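Local coordinates for flap endonuclease 1 (Methanocaldococcus jannaschii, PDB 1A76), which cuts 5'-flap structures in DNA as a magnesium-dependent structure-specific endonuclease and 5'-3' exonuclease in DNA replication and repair, at residues N134-L139 / Y146-S151; S140-P145 / D306-L311; S56-V61 / P129-N134; L32-T37 / L188-E193; I14-L19 / T65-E70. One frame throughout, in Å; residues are numbered along the deposited sequence.

From the N terminus, interaction 5 closes the first loop, bringing 65-70 back to 14-19 within the N-domain. Interaction 4 starts inside that loop at 32-37 and crosses it, closing only at 188-193. Interaction 3 also crosses interaction 5, joining 56-61 to 129-134 and hence the N-domain to the I-domain. Its last residue, N134, is the first of interaction 1, a short helix-to-strand return; interactions 3 and 1 thus run in series, both within the span of interaction 4. Interaction 2 leaves from 140-145, inside interaction 1, and crosses interactions 1 and 4 to reach 306-311, tying helix 298-315 to helix 129-142.

Interaction 1. Residues N134-L139 / Y146-S151; sequences NCKYLL and YVEAPS
K136 lays its aliphatic stem over one face of the Y146 ring, with CB 4.1 Å from the ring centroid and 26° off the normal, a CH-pi contact. The two side chains cross at about a right angle: the lysine runs over the ring and on toward E148. With K136 CG anti to the carbonyl carbon (chi1 -64°) and the chain extended beyond it, NZ is carried past the ring to E148 OE1, 2.9 Å away, in a salt bridge that uses the anti lone pair of that oxygen. The same ammonium is also salt-bridged to E82 and E133, so this largely buried charge is shared among three carboxylates. Within the I-domain, helix 129-142 leads by a short connection into 146-148, an outermost strand of the mixed sheet, and the axes of 134-139 and 146-148 approach to 10.1 Å at 145°, roughly antiparallel. The helix also offers Y146 a carbonyl, K136 O lying 3.4 Å from Y146 CE2. An alanine in place of K136 would keep CB over the ring but would probably leave E82, E133 and E148 facing one another without their common positive partner. L139 adds a looser apolar touch, its CB 4.3 Å from Y146 CD2, while E148 CG lies in the ring plane at the tyrosine's edge. K136 lies about 7 Å, side chain to side chain, from D80, a predicted magnesium ligand.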
# COMPACT_ATOMS: atom_id res chain seq x y z
N ASN A 134 1.61 -6.98 14.40
CA ASN A 134 2.00 -6.06 15.48
C ASN A 134 1.61 -4.61 15.15
O ASN A 134 1.25 -3.83 16.03
CB ASN A 134 3.51 -6.14 15.72
CG ASN A 134 3.91 -7.29 16.64
OD1 ASN A 134 5.10 -7.59 16.79
ND2 ASN A 134 2.93 -7.93 17.25
N CYS A 135 1.68 -4.26 13.87
CA CYS A 135 1.31 -2.93 13.43
C CYS A 135 -0.20 -2.73 13.57
O CYS A 135 -0.66 -1.66 13.95
CB CYS A 135 1.73 -2.73 11.97
SG CYS A 135 3.50 -2.42 11.78
N LYS A 136 -0.96 -3.77 13.27
CA LYS A 136 -2.41 -3.70 13.38
C LYS A 136 -2.78 -3.55 14.86
O LYS A 136 -3.69 -2.81 15.20
CB LYS A 136 -3.05 -4.97 12.82
CG LYS A 136 -2.83 -5.17 11.33
CD LYS A 136 -3.40 -6.52 10.90
CE LYS A 136 -3.64 -6.59 9.40
NZ LYS A 136 -3.89 -8.01 8.96
N TYR A 137 -2.08 -4.28 15.72
CA TYR A 137 -2.33 -4.23 17.16
C TYR A 137 -2.06 -2.82 17.66
O TYR A 137 -2.83 -2.27 18.45
CB TYR A 137 -1.42 -5.22 17.89
CG TYR A 137 -1.44 -5.10 19.41
CD1 TYR A 137 -2.64 -5.24 20.12
CD2 TYR A 137 -0.26 -4.87 20.14
CE1 TYR A 137 -2.67 -5.16 21.52
CE2 TYR A 137 -0.28 -4.80 21.55
CZ TYR A 137 -1.49 -4.94 22.23
OH TYR A 137 -1.53 -4.88 23.60
N LEU A 138 -0.95 -2.24 17.21
CA LEU A 138 -0.58 -0.90 17.62
C LEU A 138 -1.66 0.10 17.21
O LEU A 138 -2.01 1.01 17.96
CB LEU A 138 0.77 -0.51 17.00
CG LEU A 138 1.25 0.94 17.19
CD1 LEU A 138 1.40 1.24 18.67
CD2 LEU A 138 2.58 1.14 16.46
N LEU A 139 -2.20 -0.08 16.00
CA LEU A 139 -3.24 0.83 15.52
C LEU A 139 -4.48 0.70 16.39
O LEU A 139 -5.14 1.70 16.69
CB LEU A 139 -3.58 0.51 14.07
CG LEU A 139 -2.55 0.97 13.04
CD1 LEU A 139 -2.92 0.39 11.69
CD2 LEU A 139 -2.52 2.50 12.98
N TYR A 146 -8.62 0.26 10.94
CA TYR A 146 -7.97 -0.38 9.82
C TYR A 146 -8.91 -1.38 9.18
O TYR A 146 -9.89 -1.79 9.79
CB TYR A 146 -6.65 -1.07 10.23
CG TYR A 146 -6.76 -2.28 11.14
CD1 TYR A 146 -7.06 -3.55 10.63
CD2 TYR A 146 -6.49 -2.18 12.51
CE1 TYR A 146 -7.08 -4.69 11.46
CE2 TYR A 146 -6.50 -3.30 13.34
CZ TYR A 146 -6.80 -4.54 12.82
OH TYR A 146 -6.80 -5.63 13.65
N VAL A 147 -8.62 -1.73 7.93
CA VAL A 147 -9.42 -2.70 7.20
C VAL A 147 -8.47 -3.77 6.70
O VAL A 147 -7.33 -3.49 6.35
CB VAL A 147 -10.10 -2.10 5.95
CG1 VAL A 147 -11.37 -2.91 5.62
CG2 VAL A 147 -10.41 -0.65 6.15
N GLU A 148 -8.95 -5.00 6.68
CA GLU A 148 -8.17 -6.10 6.15
C GLU A 148 -8.92 -6.40 4.86
O GLU A 148 -10.00 -6.99 4.87
CB GLU A 148 -8.17 -7.27 7.13
CG GLU A 148 -7.83 -6.80 8.55
CD GLU A 148 -7.76 -7.93 9.56
OE1 GLU A 148 -6.66 -8.50 9.73
OE2 GLU A 148 -8.80 -8.23 10.19
N ALA A 149 -8.36 -5.94 3.74
CA ALA A 149 -8.98 -6.15 2.44
C ALA A 149 -9.09 -7.63 2.09
O ALA A 149 -8.32 -8.45 2.58
CB ALA A 149 -8.17 -5.42 1.36
N PRO A 150 -10.07 -7.98 1.23
CA PRO A 150 -10.26 -9.37 0.80
C PRO A 150 -8.98 -9.86 0.12
O PRO A 150 -8.62 -11.03 0.21
CB PRO A 150 -11.43 -9.30 -0.17
CG PRO A 150 -12.11 -8.01 0.11
CD PRO A 150 -11.07 -7.07 0.64
N SER A 151 -8.31 -8.95 -0.58
CA SER A 151 -7.07 -9.28 -1.27
C SER A 151 -6.10 -8.09 -1.28
O SER A 151 -5.50 -7.76 -0.26
CB SER A 151 -7.37 -9.74 -2.70
OG SER A 151 -8.76 -9.75 -2.93

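Interaction 2. Residues S140-P145 / D306-L311; sequences SLMGIP and DKLYNL
L308 supplies the whole of one side of this contact, and its two methyl groups divide the work. The apolar packing is centred on CD2, which sits 3.9 Å from M142 CB. M142 CG is 4.1 Å from the same L308 methyl, and the bend at chi3 (63°) brings M142 CE back to an equal distance. L308 and M142 cross at about a right angle. The other methyl, L308 CD1, meets I144 CD1 at 4.3 Å, a lighter touch methyl to methyl. L308 CG stands opposite its backbone N (chi1 168°), which carries both methyls across to 140-145. A second kind of contact is methyl to carbonyl: M142 O lies 3.6 Å from L308 CD2. Backbone bonding then shapes the 140-145 side. G143, the first residue to leave the helical conformation, does so in a Schellman motif, with phi at 76°, and its N bonds S140 O at 3.0 Å. This turn places I144 just beyond M142, so both flank the one leucine. L69 of helix 56-70 touches both I144 and L308, and I286 of helix 283-292 packs on M142, placing the contact where several helices converge. With no hydrogen bond or salt bridge passing between 140-145 and 306-311, the late helix 298-315 meets the C-terminal part of helix 129-142 here through burial of a small patch of apolar surface.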
# COMPACT_ATOMS: atom_id res chain seq x y z
N SER A 140 -4.79 -0.52 16.81
CA SER A 140 -5.96 -0.75 17.66
C SER A 140 -5.75 -0.04 18.99
O SER A 140 -6.67 0.57 19.54
CB SER A 140 -6.13 -2.25 17.91
OG SER A 140 -5.23 -2.67 18.92
N LEU A 141 -4.54 -0.12 19.51
CA LEU A 141 -4.22 0.53 20.78
C LEU A 141 -4.34 2.03 20.59
O LEU A 141 -4.76 2.75 21.50
CB LEU A 141 -2.79 0.17 21.21
CG LEU A 141 -2.62 -1.26 21.71
CD1 LEU A 141 -1.16 -1.49 22.08
CD2 LEU A 141 -3.54 -1.51 22.90
N MET A 142 -3.99 2.50 19.40
CA MET A 142 -4.05 3.92 19.09
C MET A 142 -5.46 4.41 18.79
O MET A 142 -5.68 5.62 18.67
CB MET A 142 -3.13 4.24 17.92
CG MET A 142 -1.65 4.07 18.21
SD MET A 142 -0.72 4.30 16.69
CE MET A 142 -1.08 6.00 16.30
N GLY A 143 -6.41 3.48 18.68
CA GLY A 143 -7.79 3.83 18.39
C GLY A 143 -8.00 4.20 16.95
O GLY A 143 -9.02 4.82 16.59
N ILE A 144 -7.02 3.86 16.12
CA ILE A 144 -7.04 4.16 14.68
C ILE A 144 -7.61 2.96 13.92
O ILE A 144 -7.08 1.85 14.00
CB ILE A 144 -5.62 4.44 14.13
CG1 ILE A 144 -4.89 5.49 15.00
CG2 ILE A 144 -5.72 4.88 12.67
CD1 ILE A 144 -5.63 6.81 15.17
N PRO A 145 -8.66 3.19 13.12
CA PRO A 145 -9.28 2.10 12.36
C PRO A 145 -8.50 1.57 11.16
O PRO A 145 -7.81 2.32 10.46
CB PRO A 145 -10.62 2.70 11.93
CG PRO A 145 -10.30 4.16 11.77
CD PRO A 145 -9.31 4.48 12.85
N ASP A 306 -0.44 11.44 24.74
CA ASP A 306 -1.27 12.46 25.38
C ASP A 306 -1.85 13.37 24.29
O ASP A 306 -3.02 13.77 24.34
CB ASP A 306 -0.44 13.29 26.37
CG ASP A 306 -0.19 12.54 27.69
OD1 ASP A 306 -0.89 11.54 27.95
OD2 ASP A 306 0.70 12.96 28.46
N LYS A 307 -1.04 13.68 23.29
CA LYS A 307 -1.49 14.51 22.18
C LYS A 307 -2.49 13.73 21.33
O LYS A 307 -3.49 14.28 20.87
CB LYS A 307 -0.31 14.94 21.31
CG LYS A 307 0.82 15.62 22.07
CD LYS A 307 1.54 16.63 21.19
CE LYS A 307 3.04 16.37 21.18
NZ LYS A 307 3.31 14.93 20.92
N LEU A 308 -2.23 12.43 21.13
CA LEU A 308 -3.14 11.61 20.32
C LEU A 308 -4.51 11.53 20.98
O LEU A 308 -5.53 11.66 20.33
CB LEU A 308 -2.59 10.18 20.12
CG LEU A 308 -3.59 9.16 19.53
CD1 LEU A 308 -4.02 9.57 18.12
CD2 LEU A 308 -2.96 7.77 19.51
N TYR A 309 -4.51 11.33 22.29
CA TYR A 309 -5.76 11.25 23.05
C TYR A 309 -6.61 12.52 22.87
O TYR A 309 -7.80 12.46 22.58
CB TYR A 309 -5.44 11.05 24.53
CG TYR A 309 -6.64 10.76 25.41
CD1 TYR A 309 -7.38 11.81 25.98
CD2 TYR A 309 -7.04 9.45 25.67
CE1 TYR A 309 -8.48 11.55 26.79
CE2 TYR A 309 -8.15 9.18 26.49
CZ TYR A 309 -8.86 10.24 27.04
OH TYR A 309 -9.94 9.98 27.85
N ASN A 310 -5.98 13.67 23.05
CA ASN A 310 -6.68 14.94 22.93
C ASN A 310 -7.18 15.22 21.52
O ASN A 310 -8.24 15.79 21.34
CB ASN A 310 -5.78 16.08 23.43
CG ASN A 310 -5.64 16.09 24.94
OD1 ASN A 310 -6.53 15.61 25.66
ND2 ASN A 310 -4.53 16.63 25.44
N LEU A 311 -6.41 14.81 20.51
CA LEU A 311 -6.82 15.01 19.12
C LEU A 311 -8.10 14.22 18.86
O LEU A 311 -9.08 14.74 18.34
CB LEU A 311 -5.72 14.53 18.16
CG LEU A 311 -4.50 15.45 18.02
CD1 LEU A 311 -3.34 14.66 17.43
CD2 LEU A 311 -4.83 16.64 17.13

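Interaction 3. Residues S56-V61 / P129-N134; sequences SAYNGV and PKMVEN
Y58 reaches across from helix 56-70 with the end of its ring between M131 and N134 of the neighbouring helix. CG anti to the carbonyl carbon (chi1 -47°) swings the ring across to that helix, where CE1, CZ and OH do the touching. M131 meets that end with its chain: its CG is 3.7 Å from Y58 CE1 and 3.6 Å from Y58 OH. The carbonyl M131 O approaches the ring at its edge, in plane. N134 comes from the next turn, its CB 3.6 Å from Y58 CE1, and its amide plane is turned 66° from the ring. Its OD1 stands 3.1 Å from Y58 OH. Further along, the methionine bends at its last torsion, and its sulfur rests on A57, M131 SD lying 4.0 Å from A57 CB. A leucine in place of Y58 would probably open a gap beside M131 CG and N134 CB and leave N134 OD1 without its neighbouring hydroxyl. The segment axes pass 10.1 Å apart at a crossing angle of -23°, an ordinary packing distance for two nearly parallel helices. The contact joins the N-domain to the I-domain side by side. Around it, F289 of helix 283-292 makes an edge-to-face pair with Y58, C135 touches both A57 and Y58, and V61, one turn on, packs on L32 and F35 of helix 28-38 as well as on L138 and L139.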
# COMPACT_ATOMS: atom_id res chain seq x y z
N SER A 56 11.34 -0.26 13.02
CA SER A 56 11.14 0.75 11.99
C SER A 56 9.67 1.00 11.64
O SER A 56 9.23 2.16 11.57
CB SER A 56 11.90 0.31 10.72
OG SER A 56 13.19 0.89 10.69
N ALA A 57 8.91 -0.07 11.43
CA ALA A 57 7.49 0.04 11.07
C ALA A 57 6.60 0.61 12.18
O ALA A 57 5.71 1.41 11.93
CB ALA A 57 6.95 -1.31 10.66
N TYR A 58 6.84 0.17 13.42
CA TYR A 58 6.06 0.65 14.55
C TYR A 58 6.27 2.17 14.72
O TYR A 58 5.32 2.91 15.05
CB TYR A 58 6.47 -0.11 15.83
CG TYR A 58 6.58 -1.62 15.67
CD1 TYR A 58 5.78 -2.31 14.75
CD2 TYR A 58 7.49 -2.37 16.43
CE1 TYR A 58 5.88 -3.68 14.59
CE2 TYR A 58 7.59 -3.75 16.27
CZ TYR A 58 6.78 -4.40 15.35
OH TYR A 58 6.91 -5.75 15.15
N ASN A 59 7.50 2.63 14.49
CA ASN A 59 7.84 4.05 14.61
C ASN A 59 7.04 4.89 13.59
O ASN A 59 6.48 5.92 13.93
CB ASN A 59 9.37 4.23 14.40
CG ASN A 59 9.82 5.68 14.48
OD1 ASN A 59 9.49 6.50 13.62
ND2 ASN A 59 10.58 6.01 15.52
N GLY A 60 6.99 4.44 12.35
CA GLY A 60 6.25 5.19 11.35
C GLY A 60 4.75 5.15 11.59
O GLY A 60 4.06 6.16 11.43
N VAL A 61 4.23 3.99 11.97
CA VAL A 61 2.80 3.84 12.22
C VAL A 61 2.33 4.83 13.30
O VAL A 61 1.34 5.55 13.14
CB VAL A 61 2.49 2.39 12.68
CG1 VAL A 61 1.06 2.28 13.19
CG2 VAL A 61 2.72 1.44 11.53
N PRO A 129 4.84 -11.35 8.59
CA PRO A 129 3.42 -11.38 8.99
C PRO A 129 3.24 -10.96 10.45
O PRO A 129 2.30 -10.25 10.78
CB PRO A 129 3.01 -12.83 8.75
CG PRO A 129 3.94 -13.28 7.65
CD PRO A 129 5.26 -12.63 7.99
N LYS A 130 4.16 -11.39 11.31
CA LYS A 130 4.11 -11.05 12.73
C LYS A 130 4.27 -9.54 12.94
O LYS A 130 3.61 -8.95 13.79
CB LYS A 130 5.21 -11.78 13.50
CG LYS A 130 5.46 -11.21 14.90
CD LYS A 130 4.19 -11.26 15.75
CE LYS A 130 4.46 -10.91 17.21
NZ LYS A 130 3.49 -11.58 18.12
N MET A 131 5.17 -8.93 12.18
CA MET A 131 5.41 -7.50 12.28
C MET A 131 4.18 -6.75 11.80
O MET A 131 3.80 -5.73 12.37
CB MET A 131 6.62 -7.09 11.43
CG MET A 131 6.99 -5.62 11.60
SD MET A 131 8.33 -5.08 10.53
CE MET A 131 9.74 -5.97 11.25
N VAL A 132 3.57 -7.27 10.73
CA VAL A 132 2.36 -6.69 10.17
C VAL A 132 1.24 -6.82 11.20
O VAL A 132 0.44 -5.90 11.38
CB VAL A 132 1.92 -7.45 8.88
CG1 VAL A 132 0.58 -6.91 8.39
CG2 VAL A 132 2.99 -7.30 7.80
N GLU A 133 1.16 -7.97 11.86
CA GLU A 133 0.12 -8.17 12.86
C GLU A 133 0.35 -7.20 14.04
O GLU A 133 -0.61 -6.66 14.59
CB GLU A 133 0.12 -9.62 13.34
CG GLU A 133 -0.63 -10.64 12.43
CD GLU A 133 -0.85 -10.18 10.99
OE1 GLU A 133 -1.85 -9.49 10.72
OE2 GLU A 133 -0.02 -10.53 10.11
N ASN A 134 1.61 -6.98 14.40
CA ASN A 134 2.00 -6.06 15.48
C ASN A 134 1.61 -4.61 15.15
O ASN A 134 1.25 -3.83 16.03
CB ASN A 134 3.51 -6.14 15.72
CG ASN A 134 3.91 -7.29 16.64
OD1 ASN A 134 5.10 -7.59 16.79
ND2 ASN A 134 2.93 -7.93 17.25

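Interaction 4. Residues L32-T37 / L188-E193; sequences LYQFLT and LTTTKE
Q34 comes from helix 28-38 to meet T189 and T190, while F35 beside it turns a ring edge to the same loop. The aliphatic part of the glutamine makes the first shell, Q34 CG lying 3.6 Å from T189 OG1. Q34 and T190 approach from opposite directions, but the placing of the glutamine's end against T190 is less sure, since the modelled closeness of the amide nitrogen to the T190 methyl is doubtful and carries no weight. F35 contributes CE1, which stands 3.5 Å from T189 O, the carbonyl lying in the ring plane at its edge; T189 CB is 3.9 Å from the same carbon. What positions these groups begins with the glutamine's own bends: CG is anti to the backbone N (chi1 -170°), then the chain folds at chi2 (54°) to run against the threonines. Beyond, Q172 packs on Q34, T189 and T190, A31 touches T189, and F35 is held against helix 56-70 and W77 of strand 74-79. The loop 188-193, between strands 183-186 and 196-199 of the I-domain, thus lies on a helix of the N-domain, near the metal site: Q34 is about 7 Å from D173, a predicted magnesium ligand, between side chains. No hydrogen bond links the two segments; a glutamine methylene meets a threonine hydroxyl oxygen and an aromatic C-H edge faces a carbonyl oxygen, so the contact rests on packing and weak polar contact.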
# COMPACT_ATOMS: atom_id res chain seq x y z
N LEU A 32 4.23 0.51 5.23
CA LEU A 32 5.15 -0.27 6.03
C LEU A 32 6.51 -0.48 5.38
O LEU A 32 7.53 -0.36 6.04
CB LEU A 32 4.53 -1.63 6.35
CG LEU A 32 3.83 -1.69 7.72
CD1 LEU A 32 3.48 -0.30 8.24
CD2 LEU A 32 2.59 -2.53 7.61
N TYR A 33 6.50 -0.83 4.10
CA TYR A 33 7.73 -1.04 3.35
C TYR A 33 8.48 0.29 3.31
O TYR A 33 9.70 0.33 3.48
CB TYR A 33 7.41 -1.53 1.94
CG TYR A 33 7.02 -2.99 1.86
CD1 TYR A 33 7.92 -4.00 2.21
CD2 TYR A 33 5.76 -3.37 1.40
CE1 TYR A 33 7.56 -5.36 2.08
CE2 TYR A 33 5.39 -4.71 1.27
CZ TYR A 33 6.30 -5.70 1.61
OH TYR A 33 5.92 -7.02 1.48
N GLN A 34 7.74 1.38 3.11
CA GLN A 34 8.32 2.72 3.07
C GLN A 34 9.03 3.08 4.37
O GLN A 34 10.13 3.62 4.34
CB GLN A 34 7.23 3.76 2.77
CG GLN A 34 7.76 5.14 2.46
CD GLN A 34 8.79 5.14 1.34
OE1 GLN A 34 8.52 4.66 0.23
NE2 GLN A 34 9.98 5.66 1.62
N PHE A 35 8.40 2.78 5.50
CA PHE A 35 8.98 3.06 6.82
C PHE A 35 10.26 2.26 7.01
O PHE A 35 11.24 2.76 7.55
CB PHE A 35 8.01 2.68 7.96
CG PHE A 35 6.76 3.53 8.01
CD1 PHE A 35 6.73 4.81 7.46
CD2 PHE A 35 5.59 3.02 8.59
CE1 PHE A 35 5.55 5.57 7.49
CE2 PHE A 35 4.41 3.76 8.61
CZ PHE A 35 4.39 5.03 8.06
N LEU A 36 10.22 1.00 6.57
CA LEU A 36 11.35 0.10 6.70
C LEU A 36 12.56 0.60 5.93
O LEU A 36 13.69 0.45 6.40
CB LEU A 36 10.98 -1.31 6.22
CG LEU A 36 10.28 -2.21 7.24
CD1 LEU A 36 9.63 -3.41 6.55
CD2 LEU A 36 11.31 -2.68 8.26
N THR A 37 12.35 1.17 4.75
CA THR A 37 13.48 1.64 3.98
C THR A 37 13.94 3.06 4.30
O THR A 37 15.11 3.37 4.10
CB THR A 37 13.27 1.49 2.42
OG1 THR A 37 13.29 2.77 1.78
CG2 THR A 37 11.97 0.78 2.09
N LEU A 188 3.64 11.36 1.90
CA LEU A 188 3.13 11.69 3.22
C LEU A 188 3.83 10.71 4.17
O LEU A 188 4.23 11.08 5.27
CB LEU A 188 1.60 11.52 3.31
CG LEU A 188 0.73 12.61 2.69
CD1 LEU A 188 -0.75 12.31 2.94
CD2 LEU A 188 1.09 13.99 3.28
N THR A 189 4.01 9.46 3.72
CA THR A 189 4.68 8.44 4.53
C THR A 189 6.20 8.62 4.55
O THR A 189 6.91 8.04 5.38
CB THR A 189 4.35 7.01 4.03
OG1 THR A 189 4.63 6.89 2.63
CG2 THR A 189 2.89 6.69 4.27
N THR A 190 6.69 9.44 3.62
CA THR A 190 8.09 9.80 3.49
C THR A 190 7.98 11.23 2.98
O THR A 190 7.33 11.47 1.96
CB THR A 190 8.86 8.98 2.45
OG1 THR A 190 7.93 8.34 1.55
CG2 THR A 190 9.71 7.95 3.13
N THR A 191 8.62 12.16 3.67
CA THR A 191 8.51 13.55 3.30
C THR A 191 9.73 14.20 2.66
O THR A 191 9.86 15.44 2.69
CB THR A 191 8.11 14.34 4.54
OG1 THR A 191 9.13 14.19 5.53
CG2 THR A 191 6.81 13.79 5.11
N LYS A 192 10.61 13.40 2.07
CA LYS A 192 11.80 13.93 1.42
C LYS A 192 11.37 15.01 0.42
O LYS A 192 12.00 16.06 0.31
CB LYS A 192 12.54 12.82 0.67
CG LYS A 192 13.65 13.32 -0.24
CD LYS A 192 14.97 13.41 0.51
CE LYS A 192 16.14 13.03 -0.38
NZ LYS A 192 17.04 12.06 0.29
N GLU A 193 10.29 14.72 -0.30
CA GLU A 193 9.76 15.66 -1.26
C GLU A 193 8.38 16.08 -0.78
O GLU A 193 7.84 15.48 0.15
CB GLU A 193 9.65 15.02 -2.64
CG GLU A 193 10.91 15.15 -3.46
CD GLU A 193 10.89 14.25 -4.67
OE1 GLU A 193 10.53 13.06 -4.51
OE2 GLU A 193 11.23 14.73 -5.77

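Interaction 5. Residues I14-L19 / T65-E70; sequences ISFEDL and TIHLLE
An ST motif shapes the loop between strands 12-13 and 23-27, which the N-domain gives to the mixed sheet, and from this loop F16 reaches across to H67 and L68 on helix 56-70. F16 has the largest surface buried here. Its ring and the imidazole of H67 are near parallel, with planes 15° apart and centroids at 4.7 Å, but they are slid past one another and barely overlap. What does overlap is one corner: F16 CE2 lies over a face of the histidine ring, 3.5 Å from H67 NE2. F16 CZ stands equally far from that nitrogen, so the CE2-CZ bond sits by H67 NE2. The histidine gets there by setting CG anti to its backbone N (chi1 168°). L68, next along the helix, meets the phenylalanine differently, its side chain crossing at about a right angle and its CD1 methyl lying in the ring plane at the edge, 3.9 Å from F16 CZ. L188, N71 and I73 add further packing round F16, which joins the loop to helix 56-70 and to the I-domain segment 188-193. Backbone bonding keeps the loop compact behind the ring, L19 N bonding F16 O at 3.1 Å. The ST motif itself rests on one hydrogen bond, from D18 N to S15 OG, 3.3 Å long with an angle of 157° at the hydrogen.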
# COMPACT_ATOMS: atom_id res chain seq x y z
N ILE A 14 1.12 19.52 -3.46
CA ILE A 14 0.07 20.07 -2.63
C ILE A 14 0.65 20.31 -1.23
O ILE A 14 1.44 19.51 -0.74
CB ILE A 14 -1.17 19.11 -2.54
CG1 ILE A 14 -2.33 19.82 -1.83
CG2 ILE A 14 -0.80 17.81 -1.80
CD1 ILE A 14 -3.69 19.15 -1.99
N SER A 15 0.28 21.42 -0.59
CA SER A 15 0.81 21.66 0.74
C SER A 15 0.06 20.83 1.79
O SER A 15 -1.05 20.36 1.54
CB SER A 15 0.70 23.14 1.10
OG SER A 15 -0.67 23.52 1.16
N PHE A 16 0.68 20.63 2.94
CA PHE A 16 0.05 19.88 4.02
C PHE A 16 -1.21 20.63 4.46
O PHE A 16 -2.20 20.03 4.87
CB PHE A 16 1.01 19.74 5.20
CG PHE A 16 0.80 18.52 6.05
CD1 PHE A 16 0.34 17.34 5.48
CD2 PHE A 16 1.06 18.56 7.41
CE1 PHE A 16 0.15 16.20 6.27
CE2 PHE A 16 0.87 17.43 8.21
CZ PHE A 16 0.42 16.25 7.64
N GLU A 17 -1.18 21.95 4.34
CA GLU A 17 -2.32 22.77 4.73
C GLU A 17 -3.56 22.51 3.89
O GLU A 17 -4.66 22.40 4.43
CB GLU A 17 -1.96 24.26 4.63
CG GLU A 17 -3.11 25.20 4.98
CD GLU A 17 -3.71 25.89 3.77
OE1 GLU A 17 -3.09 26.85 3.26
OE2 GLU A 17 -4.80 25.46 3.32
N ASP A 18 -3.39 22.41 2.58
CA ASP A 18 -4.52 22.18 1.70
C ASP A 18 -5.03 20.74 1.79
O ASP A 18 -5.99 20.37 1.13
CB ASP A 18 -4.15 22.52 0.25
CG ASP A 18 -3.99 24.03 0.03
OD1 ASP A 18 -4.36 24.81 0.93
OD2 ASP A 18 -3.49 24.43 -1.04
N LEU A 19 -4.39 19.94 2.63
CA LEU A 19 -4.78 18.55 2.84
C LEU A 19 -5.56 18.48 4.16
O LEU A 19 -6.12 17.43 4.52
CB LEU A 19 -3.51 17.70 2.94
CG LEU A 19 -3.18 16.58 1.95
CD1 LEU A 19 -4.00 16.69 0.70
CD2 LEU A 19 -1.68 16.60 1.66
N THR A 65 1.12 8.54 11.83
CA THR A 65 -0.33 8.65 12.00
C THR A 65 -0.71 9.87 12.86
O THR A 65 -1.67 10.57 12.54
CB THR A 65 -0.92 7.36 12.65
OG1 THR A 65 -0.69 6.24 11.79
CG2 THR A 65 -2.42 7.51 12.86
N ILE A 66 0.04 10.13 13.93
CA ILE A 66 -0.25 11.28 14.79
C ILE A 66 0.03 12.57 14.02
O ILE A 66 -0.72 13.54 14.12
CB ILE A 66 0.59 11.25 16.10
CG1 ILE A 66 0.12 10.11 17.01
CG2 ILE A 66 0.43 12.57 16.87
CD1 ILE A 66 0.98 9.89 18.26
N HIS A 67 1.11 12.57 13.24
CA HIS A 67 1.52 13.73 12.45
C HIS A 67 0.35 14.14 11.53
O HIS A 67 0.04 15.32 11.38
CB HIS A 67 2.77 13.34 11.64
CG HIS A 67 3.14 14.32 10.56
ND1 HIS A 67 3.55 15.60 10.82
CD2 HIS A 67 3.20 14.16 9.21
CE1 HIS A 67 3.85 16.21 9.68
NE2 HIS A 67 3.65 15.35 8.69
N LEU A 68 -0.29 13.14 10.94
CA LEU A 68 -1.43 13.34 10.05
C LEU A 68 -2.64 13.91 10.81
O LEU A 68 -3.28 14.86 10.36
CB LEU A 68 -1.81 12.00 9.40
CG LEU A 68 -1.53 11.72 7.91
CD1 LEU A 68 -0.26 12.41 7.46
CD2 LEU A 68 -1.45 10.22 7.70
N LEU A 69 -2.94 13.32 11.96
CA LEU A 69 -4.08 13.76 12.77
C LEU A 69 -3.92 15.17 13.34
O LEU A 69 -4.91 15.86 13.59
CB LEU A 69 -4.33 12.78 13.91
CG LEU A 69 -5.02 11.47 13.53
CD1 LEU A 69 -4.98 10.52 14.72
CD2 LEU A 69 -6.46 11.75 13.08
N GLU A 70 -2.68 15.59 13.56
CA GLU A 70 -2.42 16.92 14.08
C GLU A 70 -2.81 17.95 13.01
O GLU A 70 -3.06 19.11 13.32
CB GLU A 70 -0.94 17.08 14.42
CG GLU A 70 -0.57 16.65 15.83
CD GLU A 70 0.93 16.68 16.08
OE1 GLU A 70 1.69 16.27 15.17
OE2 GLU A 70 1.34 17.11 17.18